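Long-range contact in nucleoporin NUP170 (PDB 5HAX), which probably serves as a scaffold component of the nuclear pore complex, joining a beta-propeller to a helical domain: residues A[239-244]-A[253-258]. Residues are numbered along the deposited sequence; the frame is centred on the assembly and turned at random.
Sequences RNLLYS and TYHMEG
Leu-242 and Tyr-254 pair through their backbones as an antiparallel hydrogen-bonded pair. Leu-242 N donates to Tyr-254 O at 2.9 Å, and Tyr-254 N returns the bond to Leu-242 O at 2.8 Å. Beyond the pair, Met-256 N reaches Asn-240 O in a nearly straight bond of 2.9 Å (169° at the hydrogen). On one face of the sheet, Leu-241 CD2 lies between its neighbours, near the edge of the His-255 ring and 4.1 Å from Thr-253 CG2. Next to it, Tyr-243 and Thr-253 run side by side. The ring edge of Tyr-243 meets the hydroxyl, with CD1 3.5 Å from Thr-253 OG1, while CE1 touches the methyl CG2. Tyr-243 also touches His-308 and Leu-309 of strand 307-313. With an alanine here, Thr-253 OG1 and CG2 would probably lose the ring edge they lie against, and a gap is likely to open beside His-308. On the other face, Met-256 bends at chi3 (-126°), bringing CE to 4.1 Å from Leu-242 CB. One water bridges Ser-244 OG and Tyr-254 OH. Asn-240 and Leu-241 both face Asp-236, forming a G1 bulge in the turn from strand 230-236. Arg-239 holds Asp-236 in a salt bridge and also bonds to Ile-299 O. The segments hold parts of strands 241-246 and 251-255, the middle strands of a four-stranded propeller blade. Backbone bonds set their register; side chains meet mainly by van der Waals contact, plus one water-mediated link.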
ATOM      1  N   ARG A 239       6.399  14.165   5.331  1.00 45.75           N
ATOM      2  CA  ARG A 239       7.434  14.921   6.022  1.00 44.59           C
ATOM      3  C   ARG A 239       7.857  16.168   5.260  1.00 46.21           C
ATOM      4  O   ARG A 239       8.748  16.887   5.727  1.00 45.09           O
ATOM      5  CB  ARG A 239       8.663  14.035   6.264  1.00 46.03           C
ATOM      6  CG  ARG A 239       8.353  12.680   6.883  1.00 46.17           C
ATOM      7  CD  ARG A 239       9.630  11.894   7.094  1.00 45.30           C
ATOM      8  NE  ARG A 239       9.397  10.459   7.253  1.00 46.14           N
ATOM      9  CZ  ARG A 239       9.370   9.814   8.415  1.00 40.86           C
ATOM     10  NH1 ARG A 239       9.159   8.505   8.433  1.00 43.78           N
ATOM     11  NH2 ARG A 239       9.553  10.462   9.560  1.00 45.10           N
ATOM     12  N   ASN A 240       7.238  16.447   4.109  1.00 38.86           N
ATOM     13  CA  ASN A 240       7.624  17.566   3.247  1.00 41.82           C
ATOM     14  C   ASN A 240       9.103  17.491   2.865  1.00 48.70           C
ATOM     15  O   ASN A 240       9.797  18.507   2.791  1.00 45.19           O
ATOM     16  CB  ASN A 240       7.303  18.908   3.907  1.00 49.27           C
ATOM     17  CG  ASN A 240       5.812  19.135   4.068  1.00 56.74           C
ATOM     18  OD1 ASN A 240       5.009  18.657   3.266  1.00 56.32           O
ATOM     19  ND2 ASN A 240       5.436  19.871   5.104  1.00 57.30           N
ATOM     20  N   LEU A 241       9.585  16.278   2.604  1.00 39.25           N
ATOM     21  CA  LEU A 241      10.979  16.053   2.257  1.00 43.55           C
ATOM     22  C   LEU A 241      11.116  15.602   0.809  1.00 40.15           C
ATOM     23  O   LEU A 241      10.189  15.056   0.205  1.00 36.38           O
ATOM     24  CB  LEU A 241      11.617  15.007   3.179  1.00 38.92           C
ATOM     25  CG  LEU A 241      11.716  15.367   4.663  1.00 36.48           C
ATOM     26  CD1 LEU A 241      12.353  14.223   5.433  1.00 45.00           C
ATOM     27  CD2 LEU A 241      12.504  16.656   4.865  1.00 40.50           C
ATOM     28  N   LEU A 242      12.305  15.858   0.266  1.00 46.36           N
ATOM     29  CA  LEU A 242      12.719  15.405  -1.054  1.00 40.58           C
ATOM     30  C   LEU A 242      14.125  14.842  -0.923  1.00 45.79           C
ATOM     31  O   LEU A 242      14.990  15.481  -0.315  1.00 42.95           O
ATOM     32  CB  LEU A 242      12.684  16.561  -2.061  1.00 44.44           C
ATOM     33  CG  LEU A 242      13.112  16.282  -3.502  1.00 49.64           C
ATOM     34  CD1 LEU A 242      12.114  15.381  -4.206  1.00 52.76           C
ATOM     35  CD2 LEU A 242      13.271  17.592  -4.257  1.00 54.14           C
ATOM     36  N   TYR A 243      14.349  13.647  -1.472  1.00 37.66           N
ATOM     37  CA  TYR A 243      15.644  12.979  -1.420  1.00 36.07           C
ATOM     38  C   TYR A 243      16.212  12.829  -2.824  1.00 39.33           C
ATOM     39  O   TYR A 243      15.469  12.566  -3.775  1.00 42.35           O
ATOM     40  CB  TYR A 243      15.543  11.586  -0.789  1.00 39.34           C
ATOM     41  CG  TYR A 243      14.942  11.532   0.596  1.00 37.49           C
ATOM     42  CD1 TYR A 243      15.719  11.766   1.721  1.00 35.26           C
ATOM     43  CD2 TYR A 243      13.602  11.215   0.779  1.00 38.35           C
ATOM     44  CE1 TYR A 243      15.175  11.703   2.991  1.00 38.02           C
ATOM     45  CE2 TYR A 243      13.046  11.149   2.044  1.00 37.43           C
ATOM     46  CZ  TYR A 243      13.839  11.392   3.147  1.00 38.80           C
ATOM     47  OH  TYR A 243      13.297  11.326   4.411  1.00 38.34           O
ATOM     48  N   SER A 244      17.530  12.981  -2.949  1.00 35.49           N
ATOM     49  CA  SER A 244      18.243  12.657  -4.178  1.00 34.75           C
ATOM     50  C   SER A 244      19.337  11.639  -3.882  1.00 33.55           C
ATOM     51  O   SER A 244      19.955  11.666  -2.810  1.00 36.54           O
ATOM     52  CB  SER A 244      18.859  13.902  -4.831  1.00 37.10           C
ATOM     53  OG  SER A 244      20.070  14.280  -4.198  1.00 39.43           O
ATOM     54  N   THR A 253      19.173  15.309   1.451  1.00 38.88           N
ATOM     55  CA  THR A 253      17.817  15.526   1.943  1.00 44.59           C
ATOM     56  C   THR A 253      17.483  17.007   1.836  1.00 44.82           C
ATOM     57  O   THR A 253      18.264  17.856   2.279  1.00 40.93           O
ATOM     58  CB  THR A 253      17.668  15.061   3.395  1.00 43.32           C
ATOM     59  OG1 THR A 253      18.047  13.683   3.501  1.00 43.39           O
ATOM     60  CG2 THR A 253      16.224  15.230   3.882  1.00 42.58           C
ATOM     61  N   TYR A 254      16.327  17.306   1.250  1.00 39.99           N
ATOM     62  CA  TYR A 254      15.833  18.668   1.094  1.00 41.33           C
ATOM     63  C   TYR A 254      14.486  18.789   1.792  1.00 43.50           C
ATOM     64  O   TYR A 254      13.683  17.851   1.770  1.00 45.43           O
ATOM     65  CB  TYR A 254      15.685  19.042  -0.386  1.00 39.99           C
ATOM     66  CG  TYR A 254      16.961  18.942  -1.191  1.00 46.38           C
ATOM     67  CD1 TYR A 254      17.435  17.713  -1.627  1.00 42.46           C
ATOM     68  CD2 TYR A 254      17.682  20.078  -1.526  1.00 45.80           C
ATOM     69  CE1 TYR A 254      18.599  17.617  -2.366  1.00 44.03           C
ATOM     70  CE2 TYR A 254      18.847  19.993  -2.268  1.00 43.80           C
ATOM     71  CZ  TYR A 254      19.300  18.761  -2.686  1.00 42.10           C
ATOM     72  OH  TYR A 254      20.458  18.669  -3.423  1.00 43.85           O
ATOM     73  N   HIS A 255      14.238  19.944   2.406  1.00 43.86           N
ATOM     74  CA  HIS A 255      13.001  20.200   3.134  1.00 42.64           C
ATOM     75  C   HIS A 255      12.239  21.328   2.454  1.00 45.51           C
ATOM     76  O   HIS A 255      12.829  22.350   2.089  1.00 43.13           O
ATOM     77  CB  HIS A 255      13.283  20.558   4.594  1.00 49.83           C
ATOM     78  CG  HIS A 255      12.051  20.873   5.384  1.00 52.08           C
ATOM     79  ND1 HIS A 255      11.778  22.135   5.867  1.00 57.97           N
ATOM     80  CD2 HIS A 255      11.015  20.090   5.770  1.00 52.62           C
ATOM     81  CE1 HIS A 255      10.629  22.114   6.519  1.00 55.32           C
ATOM     82  NE2 HIS A 255      10.145  20.886   6.475  1.00 54.56           N
ATOM     83  N   MET A 256      10.930  21.136   2.289  1.00 47.94           N
ATOM     84  CA  MET A 256      10.057  22.145   1.693  1.00 50.57           C
ATOM     85  C   MET A 256       9.488  23.005   2.818  1.00 54.45           C
ATOM     86  O   MET A 256       8.385  22.787   3.321  1.00 56.52           O
ATOM     87  CB  MET A 256       8.959  21.483   0.870  1.00 50.43           C
ATOM     88  CG  MET A 256       9.479  20.702  -0.324  1.00 51.16           C
ATOM     89  SD  MET A 256       8.206  19.696  -1.107  1.00 53.23           S
ATOM     90  CE  MET A 256       8.995  18.089  -1.089  1.00 50.81           C
ATOM     91  N   GLU A 257      10.274  24.006   3.220  1.00 63.86           N
ATOM     92  CA  GLU A 257       9.865  24.903   4.294  1.00 68.11           C
ATOM     93  C   GLU A 257       8.738  25.840   3.880  1.00 68.00           C
ATOM     94  O   GLU A 257       8.207  26.555   4.736  1.00 76.78           O
ATOM     95  CB  GLU A 257      11.063  25.724   4.783  1.00 66.70           C
ATOM     96  CG  GLU A 257      11.773  26.517   3.696  1.00 76.79           C
ATOM     97  CD  GLU A 257      12.893  27.380   4.242  1.00 84.26           C
ATOM     98  OE1 GLU A 257      13.101  27.379   5.475  1.00 86.64           O
ATOM     99  OE2 GLU A 257      13.566  28.059   3.438  1.00 88.53           O
ATOM    100  N   GLY A 258       8.364  25.850   2.604  1.00 73.48           N
ATOM    101  CA  GLY A 258       7.272  26.664   2.130  1.00 66.05           C
ATOM    102  C   GLY A 258       6.760  26.177   0.792  1.00 63.94           C
ATOM    103  O   GLY A 258       7.341  25.286   0.165  1.00 60.48           O
TER
HETATM  104  O   HOH W   1      20.832  16.646  -5.467  1.00 38.93           O